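Local coordinates for bromo domain-containing protein (Trypanosoma brucei brucei, PDB 5K29) that probably recognises acetylated lysines, as bromodomains do, through the bromodomain near the start of a longer protein whose own role is not established, at residues Y10-L22 with F108-K120. Residues are numbered along the deposited sequence; the frame is centred on the assembly and turned at random.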
loop_
_atom_site.group_PDB
_atom_site.type_symbol
_atom_site.label_atom_id
_atom_site.label_comp_id
_atom_site.label_asym_id
_atom_site.label_seq_id
_atom_site.Cartn_x
_atom_site.Cartn_y
_atom_site.Cartn_z
ATOM N N TYR A 10 -9.429 9.867 -7.358
ATOM C CA TYR A 10 -8.919 10.329 -6.071
ATOM C C TYR A 10 -7.746 11.303 -6.243
ATOM O O TYR A 10 -6.845 11.023 -7.043
ATOM C CB TYR A 10 -8.512 9.140 -5.171
ATOM C CG TYR A 10 -9.523 8.010 -5.099
ATOM C CD1 TYR A 10 -10.700 8.148 -4.371
ATOM C CD2 TYR A 10 -9.298 6.800 -5.754
ATOM C CE1 TYR A 10 -11.626 7.109 -4.285
ATOM C CE2 TYR A 10 -10.225 5.757 -5.689
ATOM C CZ TYR A 10 -11.391 5.919 -4.951
ATOM O OH TYR A 10 -12.327 4.913 -4.862
ATOM N N PRO A 11 -7.730 12.438 -5.495
ATOM C CA PRO A 11 -6.603 13.385 -5.620
ATOM C C PRO A 11 -5.279 12.854 -5.068
ATOM O O PRO A 11 -5.268 12.024 -4.147
ATOM C CB PRO A 11 -7.074 14.616 -4.842
ATOM C CG PRO A 11 -8.098 14.113 -3.900
ATOM C CD PRO A 11 -8.738 12.914 -4.523
ATOM N N ARG A 12 -4.160 13.361 -5.626
ATOM C CA ARG A 12 -2.791 13.001 -5.254
ATOM C C ARG A 12 -2.548 13.168 -3.749
ATOM O O ARG A 12 -1.979 12.269 -3.135
ATOM C CB ARG A 12 -1.778 13.812 -6.075
ATOM N N GLU A 13 -3.022 14.285 -3.154
ATOM C CA GLU A 13 -2.884 14.575 -1.718
ATOM C C GLU A 13 -3.455 13.455 -0.822
ATOM O O GLU A 13 -2.833 13.096 0.186
ATOM C CB GLU A 13 -3.511 15.939 -1.361
ATOM N N GLU A 14 -4.616 12.888 -1.216
ATOM C CA GLU A 14 -5.278 11.802 -0.481
ATOM C C GLU A 14 -4.535 10.479 -0.631
ATOM O O GLU A 14 -4.459 9.712 0.324
ATOM C CB GLU A 14 -6.766 11.682 -0.866
ATOM C CG GLU A 14 -7.598 12.860 -0.366
ATOM C CD GLU A 14 -9.095 12.806 -0.600
ATOM O OE1 GLU A 14 -9.623 11.706 -0.880
ATOM O OE2 GLU A 14 -9.750 13.867 -0.478
ATOM N N MET A 15 -3.962 10.228 -1.820
ATOM C CA MET A 15 -3.164 9.023 -2.112
ATOM C C MET A 15 -1.857 9.050 -1.353
ATOM O O MET A 15 -1.458 8.030 -0.802
ATOM C CB MET A 15 -2.933 8.842 -3.630
ATOM C CG MET A 15 -4.223 8.702 -4.428
ATOM S SD MET A 15 -5.006 7.087 -4.219
ATOM C CE MET A 15 -6.095 7.408 -2.864
ATOM N N VAL A 16 -1.227 10.222 -1.267
ATOM C CA VAL A 16 0.021 10.398 -0.516
ATOM C C VAL A 16 -0.249 10.149 0.973
ATOM O O VAL A 16 0.445 9.344 1.589
ATOM C CB VAL A 16 0.687 11.777 -0.784
ATOM C CG1 VAL A 16 1.894 12.002 0.134
ATOM C CG2 VAL A 16 1.102 11.895 -2.244
ATOM N N SER A 17 -1.310 10.780 1.515
ATOM C CA SER A 17 -1.738 10.605 2.901
ATOM C C SER A 17 -2.115 9.155 3.167
ATOM O O SER A 17 -1.777 8.638 4.230
ATOM C CB SER A 17 -2.909 11.528 3.217
ATOM O OG SER A 17 -3.581 11.118 4.396
ATOM N N LEU A 18 -2.772 8.488 2.191
ATOM C CA LEU A 18 -3.133 7.073 2.321
ATOM C C LEU A 18 -1.880 6.209 2.403
ATOM O O LEU A 18 -1.755 5.434 3.349
ATOM C CB LEU A 18 -4.105 6.578 1.223
ATOM C CG LEU A 18 -4.448 5.072 1.279
ATOM C CD1 LEU A 18 -5.130 4.703 2.630
ATOM C CD2 LEU A 18 -5.330 4.682 0.102
ATOM N N VAL A 19 -0.919 6.391 1.481
ATOM C CA VAL A 19 0.367 5.669 1.559
ATOM C C VAL A 19 1.097 5.985 2.885
ATOM O O VAL A 19 1.603 5.063 3.526
ATOM C CB VAL A 19 1.284 5.886 0.337
ATOM C CG1 VAL A 19 2.597 5.126 0.509
ATOM C CG2 VAL A 19 0.590 5.461 -0.945
ATOM N N ARG A 20 1.101 7.268 3.315
ATOM C CA ARG A 20 1.720 7.684 4.581
ATOM C C ARG A 20 1.103 6.963 5.793
ATOM O O ARG A 20 1.845 6.560 6.685
ATOM C CB ARG A 20 1.631 9.216 4.771
ATOM C CG ARG A 20 1.994 9.732 6.183
ATOM C CD ARG A 20 3.435 9.453 6.592
ATOM N NE ARG A 20 3.621 9.389 8.043
ATOM C CZ ARG A 20 3.945 10.428 8.804
ATOM N NH1 ARG A 20 4.113 10.274 10.111
ATOM N NH2 ARG A 20 4.102 11.630 8.266
ATOM N N SER A 21 -0.244 6.766 5.804
ATOM C CA SER A 21 -0.935 6.086 6.905
ATOM C C SER A 21 -0.484 4.617 7.053
ATOM O O SER A 21 -0.596 4.052 8.136
ATOM C CB SER A 21 -2.452 6.212 6.766
ATOM O OG SER A 21 -2.989 5.407 5.723
ATOM N N LEU A 22 0.100 4.031 5.993
ATOM C CA LEU A 22 0.613 2.646 6.027
ATOM C C LEU A 22 1.959 2.594 6.789
ATOM O O LEU A 22 2.475 1.510 7.071
ATOM C CB LEU A 22 0.756 2.063 4.609
ATOM C CG LEU A 22 -0.430 2.221 3.632
ATOM C CD1 LEU A 22 -0.116 1.612 2.289
ATOM C CD2 LEU A 22 -1.707 1.570 4.174
ATOM N N PHE A 108 -2.802 -5.463 7.234
ATOM C CA PHE A 108 -3.014 -4.133 7.781
ATOM C C PHE A 108 -3.232 -3.085 6.661
ATOM O O PHE A 108 -4.168 -2.291 6.751
ATOM C CB PHE A 108 -1.848 -3.737 8.713
ATOM C CG PHE A 108 -1.676 -2.247 8.868
ATOM C CD1 PHE A 108 -2.460 -1.528 9.770
ATOM C CD2 PHE A 108 -0.738 -1.554 8.100
ATOM C CE1 PHE A 108 -2.308 -0.151 9.905
ATOM C CE2 PHE A 108 -0.581 -0.179 8.242
ATOM C CZ PHE A 108 -1.349 0.511 9.161
ATOM N N ALA A 109 -2.355 -3.077 5.643
ATOM C CA ALA A 109 -2.399 -2.128 4.527
ATOM C C ALA A 109 -3.678 -2.300 3.675
ATOM O O ALA A 109 -4.296 -1.306 3.297
ATOM C CB ALA A 109 -1.156 -2.271 3.660
ATOM N N MET A 110 -4.078 -3.543 3.393
ATOM C CA MET A 110 -5.304 -3.806 2.640
ATOM C C MET A 110 -6.522 -3.239 3.414
ATOM O O MET A 110 -7.403 -2.652 2.791
ATOM C CB MET A 110 -5.484 -5.315 2.348
ATOM C CG MET A 110 -4.389 -5.905 1.472
ATOM S SD MET A 110 -4.152 -4.994 -0.073
ATOM C CE MET A 110 -2.604 -5.595 -0.571
ATOM N N GLY A 111 -6.504 -3.362 4.748
ATOM C CA GLY A 111 -7.539 -2.855 5.649
ATOM C C GLY A 111 -7.685 -1.349 5.532
ATOM O O GLY A 111 -8.796 -0.858 5.352
ATOM N N LYS A 112 -6.554 -0.615 5.545
ATOM C CA LYS A 112 -6.513 0.858 5.415
ATOM C C LYS A 112 -6.946 1.317 4.018
ATOM O O LYS A 112 -7.634 2.327 3.875
ATOM C CB LYS A 112 -5.110 1.421 5.744
ATOM C CG LYS A 112 -4.819 1.545 7.233
ATOM C CD LYS A 112 -4.820 3.012 7.631
ATOM C CE LYS A 112 -4.830 3.250 9.117
ATOM N NZ LYS A 112 -3.488 3.070 9.720
ATOM N N ILE A 113 -6.567 0.550 2.998
ATOM C CA ILE A 113 -6.917 0.821 1.608
ATOM C C ILE A 113 -8.418 0.637 1.428
ATOM O O ILE A 113 -9.054 1.498 0.826
ATOM C CB ILE A 113 -6.043 -0.023 0.604
ATOM C CG1 ILE A 113 -4.541 0.430 0.665
ATOM C CG2 ILE A 113 -6.596 0.099 -0.824
ATOM C CD1 ILE A 113 -3.451 -0.598 0.135
ATOM N N ASP A 114 -8.997 -0.433 2.002
ATOM C CA ASP A 114 -10.447 -0.687 1.889
ATOM C C ASP A 114 -11.284 0.303 2.685
ATOM O O ASP A 114 -12.367 0.684 2.229
ATOM C CB ASP A 114 -10.820 -2.134 2.233
ATOM C CG ASP A 114 -10.316 -3.181 1.246
ATOM O OD1 ASP A 114 -10.215 -2.862 0.023
ATOM O OD2 ASP A 114 -10.069 -4.339 1.679
ATOM N N ALA A 115 -10.789 0.722 3.871
ATOM C CA ALA A 115 -11.460 1.701 4.731
ATOM C C ALA A 115 -11.457 3.042 4.011
ATOM O O ALA A 115 -12.427 3.776 4.112
ATOM C CB ALA A 115 -10.729 1.831 6.050
ATOM N N TYR A 116 -10.377 3.360 3.273
ATOM C CA TYR A 116 -10.332 4.613 2.521
ATOM C C TYR A 116 -11.485 4.619 1.461
ATOM O O TYR A 116 -12.226 5.593 1.375
ATOM C CB TYR A 116 -8.954 4.831 1.871
ATOM C CG TYR A 116 -8.961 5.988 0.893
ATOM C CD1 TYR A 116 -8.804 7.301 1.333
ATOM C CD2 TYR A 116 -9.199 5.779 -0.465
ATOM C CE1 TYR A 116 -8.877 8.373 0.448
ATOM C CE2 TYR A 116 -9.289 6.845 -1.356
ATOM C CZ TYR A 116 -9.089 8.138 -0.901
ATOM O OH TYR A 116 -9.129 9.186 -1.785
ATOM N N ILE A 117 -11.580 3.548 0.654
ATOM C CA ILE A 117 -12.614 3.301 -0.372
ATOM C C ILE A 117 -14.011 3.361 0.260
ATOM O O ILE A 117 -14.865 4.089 -0.244
ATOM C CB ILE A 117 -12.371 1.933 -1.064
ATOM C CG1 ILE A 117 -11.075 1.928 -1.885
ATOM C CG2 ILE A 117 -13.560 1.538 -1.908
ATOM C CD1 ILE A 117 -10.601 0.496 -2.298
ATOM N N SER A 118 -14.223 2.632 1.383
ATOM C CA SER A 118 -15.479 2.613 2.144
ATOM C C SER A 118 -15.832 4.018 2.619
ATOM O O SER A 118 -17.007 4.369 2.624
ATOM C CB SER A 118 -15.361 1.720 3.373
ATOM O OG SER A 118 -14.907 0.418 3.049
ATOM N N GLN A 119 -14.826 4.815 3.043
ATOM C CA GLN A 119 -15.062 6.184 3.517
ATOM C C GLN A 119 -15.481 7.117 2.375
ATOM O O GLN A 119 -16.374 7.911 2.577
ATOM C CB GLN A 119 -13.853 6.736 4.279
ATOM C CG GLN A 119 -13.752 6.243 5.718
ATOM N N LYS A 120 -14.857 7.001 1.175
ATOM C CA LYS A 120 -15.211 7.796 -0.015
ATOM C C LYS A 120 -16.645 7.479 -0.480
ATOM O O LYS A 120 -17.398 8.398 -0.813
ATOM C CB LYS A 120 -14.195 7.589 -1.171
ATOM C CG LYS A 120 -12.783 8.104 -0.891
ATOM C CD LYS A 120 -12.652 9.643 -0.771
ATOM C CE LYS A 120 -12.491 10.355 -2.092
ATOM N NZ LYS A 120 -12.260 11.810 -1.904
#
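Tyr116 reaches across from helix 97-122 and meets Tyr10, Glu14, Met15 and Leu18 with a single side chain, a worked example of how one tyrosine can join polar and apolar packing between two helices. Its hydroxyl donates to Glu14 OE1, with 2.7 Å between Tyr116 OH and that oxygen, on the anti lone pair. The syn lone pair of the same oxygen takes Lys120 NZ, 2.8 Å from Glu14 OE1, in a salt bridge, so two donors grip one carboxylate oxygen and probably favour its charged form. The ring edge of Tyr116 points at a face of Tyr10 in a T-shaped stack, the planes 69° apart, while Lys120 bends twice along its chain and brings CE to the edge of the Tyr10 ring. Met15 CE lies 3.6 Å from Tyr116 CE2, and both methyls of Leu18 rest near the root of the tyrosine.

In the left-handed four-helix bundle of the bromodomain, this seam joins the first helix, 12-21, to the last, 97-122; the segments 12-21 and 108-120 run roughly antiparallel, their axes 148° apart in direction and 10.1 Å apart at closest approach. Toward its other end, Leu22 CD2 packs 3.8 Å from Ala109 CA and equally close to Lys112 CB. Phe108 turns its ring edge to the carbonyl oxygens of Ser21 and Leu22, and Lys112 NZ adds a weak bond to Ser21 O.

Further out, Tyr116 holds CG anti to the backbone N (chi1 170°), which swings the ring toward helix 12-21. The Tyr10 hydroxyl is hydrogen-bonded to Val72 O and its backbone to Gly69, which together help to place its ring, and Leu74 touches Tyr10, Met15, Leu18 and Tyr116 alike.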